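Local structure of dephospho-CoA kinase (Mycobacterium paratuberculosis, 6N39) at residues D268-A282 with R337-Q351. The protein probably catalyses the ATP-dependent phosphorylation of the 3'-hydroxyl of dephospho-CoA, the last step of coenzyme A synthesis. Numbering follows the deposited sequence.
Sequences DVIDIQITVESLAAA and RPTNVHIRVDGWPGQ
Q273 and R344 meet on the polar face of two parallel strands, 270-276 and 339-345, the central pair of the mixed sheet in the UPF0157 (GrpB) region. Q273 shows how one amide can join a strand to the helix that follows its neighbour. Its CB and CG pass over H342 O, Q273 CG at 3.8 Å, and because CG stands anti to the backbone N (chi1 179°) and the chain runs on extended, CD arrives between R344 and Q351. Q273 OE1 accepts from R344 NH1 at 2.9 Å, the amide and guanidinium planes turned 71° apart, while Q273 NE2 donates to Q351 O at 3.2 Å, in the carbonyl plane and on a lone pair. R344 NE also forms a salt bridge with D303. Q351 returns the link through its own amide, Q351 NE2 reaching T275 OG1 at 3.0 Å, and Q351 OE1 takes the N-H of G347 in the type II turn between strand and helix.

Nearer the start of the strands, on the same face, D271 OD2 receives two donors: H342 NE2 at 3.0 Å, on the anti lone pair with ring and carboxylate nearly coplanar, and N340 ND2 from above the carboxylate plane. K327 bonds to the ring's ND1. Where the strands begin, R337 grips D268 OD1 end-on with NH1 and NH2, R337 NH2 at 2.9 Å, with NH1 also bonded to Q231, and I270 CG1 lies over the guanidinium face.

The opposite face is mostly apolar: I274 CD1 touches V341 CG1 at 3.6 Å, and I343 CG2 wedges between V276 CG1 and A282 CB. Backbone bonds set the parallel register; the carboxylate and amide pairings add side-chain ties along it, and the bonds of Q351 probably help fix helix 349-363 against the sheet's polar side.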
loop_
_atom_site.group_PDB
_atom_site.type_symbol
_atom_site.label_atom_id
_atom_site.label_comp_id
_atom_site.label_asym_id
_atom_site.label_seq_id
_atom_site.Cartn_x
_atom_site.Cartn_y
_atom_site.Cartn_z
ATOM N N ASP A 268 12.071 -12.088 -5.939
ATOM C CA ASP A 268 11.399 -10.777 -5.941
ATOM C C ASP A 268 10.053 -10.863 -5.208
ATOM O O ASP A 268 8.964 -10.765 -5.774
ATOM C CB ASP A 268 11.233 -10.242 -7.361
ATOM C CG ASP A 268 10.911 -8.724 -7.384
ATOM O OD1 ASP A 268 10.444 -8.181 -6.360
ATOM O OD2 ASP A 268 11.119 -8.080 -8.427
ATOM N N VAL A 269 10.151 -11.024 -3.900
ATOM C CA VAL A 269 8.990 -10.970 -3.025
ATOM C C VAL A 269 9.414 -10.233 -1.763
ATOM O O VAL A 269 10.494 -10.488 -1.218
ATOM C CB VAL A 269 8.440 -12.381 -2.721
ATOM C CG1 VAL A 269 9.554 -13.304 -2.303
ATOM C CG2 VAL A 269 7.332 -12.323 -1.658
ATOM N N ILE A 270 8.605 -9.280 -1.329
ATOM C CA ILE A 270 8.944 -8.465 -0.167
ATOM C C ILE A 270 8.371 -9.122 1.082
ATOM O O ILE A 270 7.172 -9.407 1.146
ATOM C CB ILE A 270 8.414 -7.030 -0.341
ATOM C CG1 ILE A 270 9.236 -6.317 -1.426
ATOM C CG2 ILE A 270 8.468 -6.263 0.987
ATOM C CD1 ILE A 270 8.824 -4.877 -1.677
ATOM N N ASP A 271 9.217 -9.368 2.087
ATOM C CA ASP A 271 8.743 -9.922 3.355
ATOM C C ASP A 271 8.590 -8.824 4.392
ATOM O O ASP A 271 9.503 -8.007 4.580
ATOM C CB ASP A 271 9.690 -10.995 3.897
ATOM C CG ASP A 271 9.707 -12.228 3.026
ATOM O OD1 ASP A 271 10.436 -12.220 2.018
ATOM O OD2 ASP A 271 8.985 -13.187 3.359
ATOM N N ILE A 272 7.453 -8.850 5.092
ATOM C CA ILE A 272 7.123 -7.931 6.172
ATOM C C ILE A 272 6.756 -8.749 7.403
ATOM O O ILE A 272 6.073 -9.766 7.286
ATOM C CB ILE A 272 5.924 -7.032 5.806
ATOM C CG1 ILE A 272 6.147 -6.319 4.469
ATOM C CG2 ILE A 272 5.656 -6.054 6.955
ATOM C CD1 ILE A 272 7.343 -5.331 4.486
ATOM N N GLN A 273 7.161 -8.296 8.586
ATOM C CA GLN A 273 6.678 -8.904 9.820
ATOM C C GLN A 273 5.843 -7.893 10.597
ATOM O O GLN A 273 6.311 -6.787 10.883
ATOM C CB GLN A 273 7.838 -9.403 10.692
ATOM C CG GLN A 273 7.345 -10.012 12.006
ATOM C CD GLN A 273 8.461 -10.599 12.834
ATOM O OE1 GLN A 273 8.677 -11.816 12.824
ATOM N NE2 GLN A 273 9.187 -9.737 13.568
ATOM N N ILE A 274 4.619 -8.281 10.944
ATOM C CA ILE A 274 3.813 -7.586 11.940
ATOM C C ILE A 274 3.991 -8.309 13.268
ATOM O O ILE A 274 3.695 -9.514 13.372
ATOM C CB ILE A 274 2.329 -7.559 11.538
ATOM C CG1 ILE A 274 2.138 -6.905 10.157
ATOM C CG2 ILE A 274 1.510 -6.851 12.612
ATOM C CD1 ILE A 274 0.688 -7.012 9.647
ATOM N N THR A 275 4.471 -7.584 14.283
ATOM C CA THR A 275 4.576 -8.118 15.631
ATOM C C THR A 275 3.287 -7.820 16.390
ATOM O O THR A 275 2.856 -6.665 16.441
ATOM C CB THR A 275 5.783 -7.510 16.366
ATOM O OG1 THR A 275 6.999 -7.915 15.722
ATOM C CG2 THR A 275 5.826 -7.986 17.797
ATOM N N VAL A 276 2.666 -8.858 16.959
ATOM C CA VAL A 276 1.425 -8.708 17.718
ATOM C C VAL A 276 1.660 -9.215 19.130
ATOM O O VAL A 276 2.704 -9.787 19.443
ATOM C CB VAL A 276 0.230 -9.445 17.070
ATOM C CG1 VAL A 276 -0.055 -8.876 15.675
ATOM C CG2 VAL A 276 0.511 -10.967 16.981
ATOM N N GLU A 277 0.663 -9.014 19.992
ATOM C CA GLU A 277 0.854 -9.417 21.378
ATOM C C GLU A 277 0.423 -10.855 21.652
ATOM O O GLU A 277 0.818 -11.401 22.687
ATOM C CB GLU A 277 0.120 -8.459 22.318
ATOM C CG GLU A 277 -1.303 -8.815 22.614
ATOM C CD GLU A 277 -1.959 -7.823 23.562
ATOM O OE1 GLU A 277 -3.197 -7.660 23.484
ATOM O OE2 GLU A 277 -1.233 -7.204 24.375
ATOM N N SER A 278 -0.332 -11.486 20.749
ATOM C CA SER A 278 -0.851 -12.839 20.948
ATOM C C SER A 278 -1.360 -13.368 19.611
ATOM O O SER A 278 -1.580 -12.606 18.667
ATOM C CB SER A 278 -1.997 -12.853 21.963
ATOM O OG SER A 278 -3.119 -12.232 21.346
ATOM N N LEU A 279 -1.597 -14.683 19.552
ATOM C CA LEU A 279 -2.193 -15.241 18.339
ATOM C C LEU A 279 -3.667 -14.848 18.200
ATOM O O LEU A 279 -4.167 -14.741 17.076
ATOM C CB LEU A 279 -2.031 -16.767 18.315
ATOM C CG LEU A 279 -0.610 -17.337 18.135
ATOM C CD1 LEU A 279 -0.582 -18.837 18.313
ATOM C CD2 LEU A 279 -0.044 -16.961 16.772
ATOM N N ALA A 280 -4.375 -14.613 19.314
ATOM C CA ALA A 280 -5.747 -14.100 19.227
ATOM C C ALA A 280 -5.805 -12.757 18.487
ATOM O O ALA A 280 -6.692 -12.527 17.652
ATOM C CB ALA A 280 -6.340 -13.954 20.635
ATOM N N ALA A 281 -4.864 -11.857 18.780
ATOM C CA ALA A 281 -4.802 -10.584 18.062
ATOM C C ALA A 281 -4.510 -10.793 16.573
ATOM O O ALA A 281 -5.130 -10.155 15.696
ATOM C CB ALA A 281 -3.741 -9.691 18.712
ATOM N N ALA A 282 -3.563 -11.686 16.268
ATOM C CA ALA A 282 -3.313 -12.045 14.878
ATOM C C ALA A 282 -4.599 -12.494 14.195
ATOM O O ALA A 282 -4.878 -12.114 13.052
ATOM C CB ALA A 282 -2.252 -13.146 14.794
ATOM N N ARG A 337 3.046 -6.795 -7.098
ATOM C CA ARG A 337 3.922 -6.626 -5.934
ATOM C C ARG A 337 3.750 -7.798 -4.972
ATOM O O ARG A 337 3.192 -7.656 -3.871
ATOM C CB ARG A 337 3.627 -5.294 -5.237
ATOM C CG ARG A 337 4.539 -4.962 -4.021
ATOM C CD ARG A 337 6.037 -5.038 -4.351
ATOM N NE ARG A 337 6.537 -6.421 -4.313
ATOM C CZ ARG A 337 7.635 -6.823 -4.940
ATOM N NH1 ARG A 337 8.356 -5.951 -5.656
ATOM N NH2 ARG A 337 8.004 -8.096 -4.883
ATOM N N PRO A 338 4.239 -8.980 -5.345
ATOM C CA PRO A 338 4.230 -10.102 -4.399
ATOM C C PRO A 338 4.874 -9.713 -3.076
ATOM O O PRO A 338 5.942 -9.090 -3.035
ATOM C CB PRO A 338 5.025 -11.188 -5.130
ATOM C CG PRO A 338 4.826 -10.870 -6.602
ATOM C CD PRO A 338 4.823 -9.353 -6.648
ATOM N N THR A 339 4.204 -10.097 -1.987
ATOM C CA THR A 339 4.524 -9.682 -0.626
ATOM C C THR A 339 4.089 -10.787 0.329
ATOM O O THR A 339 2.949 -11.249 0.243
ATOM C CB THR A 339 3.769 -8.390 -0.242
ATOM O OG1 THR A 339 3.900 -7.395 -1.261
ATOM C CG2 THR A 339 4.250 -7.835 1.088
ATOM N N ASN A 340 4.964 -11.183 1.245
ATOM C CA ASN A 340 4.598 -12.045 2.362
ATOM C C ASN A 340 4.468 -11.211 3.628
ATOM O O ASN A 340 5.323 -10.373 3.910
ATOM C CB ASN A 340 5.652 -13.137 2.601
ATOM C CG ASN A 340 5.761 -14.094 1.468
ATOM O OD1 ASN A 340 4.766 -14.434 0.831
ATOM N ND2 ASN A 340 6.980 -14.561 1.206
ATOM N N VAL A 341 3.410 -11.444 4.398
ATOM C CA VAL A 341 3.184 -10.707 5.638
ATOM C C VAL A 341 3.110 -11.730 6.766
ATOM O O VAL A 341 2.074 -12.372 6.972
ATOM C CB VAL A 341 1.917 -9.843 5.583
ATOM C CG1 VAL A 341 1.699 -9.103 6.904
ATOM C CG2 VAL A 341 2.010 -8.827 4.447
ATOM N N HIS A 342 4.204 -11.883 7.502
ATOM C CA HIS A 342 4.270 -12.803 8.632
ATOM C C HIS A 342 3.750 -12.096 9.877
ATOM O O HIS A 342 4.155 -10.970 10.164
ATOM C CB HIS A 342 5.716 -13.273 8.863
ATOM C CG HIS A 342 6.402 -13.783 7.630
ATOM N ND1 HIS A 342 6.434 -15.120 7.297
ATOM C CD2 HIS A 342 7.100 -13.140 6.664
ATOM C CE1 HIS A 342 7.106 -15.278 6.167
ATOM N NE2 HIS A 342 7.520 -14.092 5.761
ATOM N N ILE A 343 2.889 -12.757 10.636
ATOM C CA ILE A 343 2.349 -12.195 11.872
ATOM C C ILE A 343 2.854 -13.069 13.009
ATOM O O ILE A 343 2.472 -14.247 13.108
ATOM C CB ILE A 343 0.819 -12.147 11.858
ATOM C CG1 ILE A 343 0.316 -11.524 10.545
ATOM C CG2 ILE A 343 0.297 -11.376 13.076
ATOM C CD1 ILE A 343 -1.182 -11.398 10.494
ATOM N N ARG A 344 3.704 -12.489 13.860
ATOM C CA ARG A 344 4.414 -13.232 14.891
ATOM C C ARG A 344 4.275 -12.521 16.231
ATOM O O ARG A 344 4.089 -11.297 16.290
ATOM C CB ARG A 344 5.906 -13.408 14.521
ATOM C CG ARG A 344 6.135 -14.198 13.193
ATOM C CD ARG A 344 7.547 -14.829 13.201
ATOM N NE ARG A 344 7.828 -15.632 12.014
ATOM C CZ ARG A 344 8.301 -15.148 10.872
ATOM N NH1 ARG A 344 8.538 -13.842 10.749
ATOM N NH2 ARG A 344 8.535 -15.974 9.846
ATOM N N VAL A 345 4.364 -13.305 17.307
ATOM C CA VAL A 345 4.089 -12.824 18.658
ATOM C C VAL A 345 5.358 -12.229 19.264
ATOM O O VAL A 345 6.423 -12.856 19.242
ATOM C CB VAL A 345 3.538 -13.960 19.539
ATOM C CG1 VAL A 345 3.348 -13.479 20.995
ATOM C CG2 VAL A 345 2.201 -14.496 18.971
ATOM N N ASP A 346 5.221 -11.036 19.836
ATOM C CA ASP A 346 6.251 -10.288 20.560
ATOM C C ASP A 346 7.099 -11.170 21.476
ATOM O O ASP A 346 6.598 -11.719 22.458
ATOM C CB ASP A 346 5.547 -9.207 21.400
ATOM C CG ASP A 346 6.529 -8.197 22.029
ATOM O OD1 ASP A 346 7.618 -7.990 21.461
ATOM O OD2 ASP A 346 6.200 -7.628 23.097
ATOM N N GLY A 347 8.396 -11.280 21.177
ATOM C CA GLY A 347 9.324 -12.020 22.003
ATOM C C GLY A 347 9.498 -13.491 21.639
ATOM O O GLY A 347 10.492 -14.100 22.042
ATOM N N TRP A 348 8.566 -14.085 20.900
ATOM C CA TRP A 348 8.721 -15.488 20.522
ATOM C C TRP A 348 9.905 -15.661 19.568
ATOM O O TRP A 348 10.277 -14.727 18.854
ATOM C CB TRP A 348 7.446 -16.011 19.870
ATOM C CG TRP A 348 6.300 -16.202 20.842
ATOM C CD1 TRP A 348 6.203 -15.725 22.134
ATOM C CD2 TRP A 348 5.071 -16.879 20.571
ATOM N NE1 TRP A 348 4.989 -16.091 22.681
ATOM C CE2 TRP A 348 4.275 -16.793 21.740
ATOM C CE3 TRP A 348 4.565 -17.554 19.449
ATOM C CZ2 TRP A 348 3.005 -17.376 21.825
ATOM C CZ3 TRP A 348 3.288 -18.123 19.528
ATOM C CH2 TRP A 348 2.526 -18.029 20.712
ATOM N N PRO A 349 10.493 -16.863 19.516
ATOM C CA PRO A 349 11.742 -17.031 18.744
ATOM C C PRO A 349 11.644 -16.655 17.267
ATOM O O PRO A 349 12.594 -16.068 16.734
ATOM C CB PRO A 349 12.079 -18.524 18.926
ATOM C CG PRO A 349 10.814 -19.155 19.460
ATOM C CD PRO A 349 10.104 -18.090 20.229
ATOM N N GLY A 350 10.547 -16.982 16.576
ATOM C CA GLY A 350 10.461 -16.608 15.165
ATOM C C GLY A 350 10.378 -15.101 14.961
ATOM O O GLY A 350 10.971 -14.547 14.021
ATOM N N GLN A 351 9.640 -14.421 15.845
ATOM C CA GLN A 351 9.565 -12.955 15.839
ATOM C C GLN A 351 10.937 -12.317 16.033
ATOM O O GLN A 351 11.277 -11.320 15.379
ATOM C CB GLN A 351 8.591 -12.511 16.941
ATOM C CG GLN A 351 8.220 -11.016 16.958
ATOM C CD GLN A 351 9.186 -10.187 17.796
ATOM O OE1 GLN A 351 9.841 -10.709 18.703
ATOM N NE2 GLN A 351 9.266 -8.890 17.506
HETATM O O HOH W 1 10.544 -4.975 -7.698
#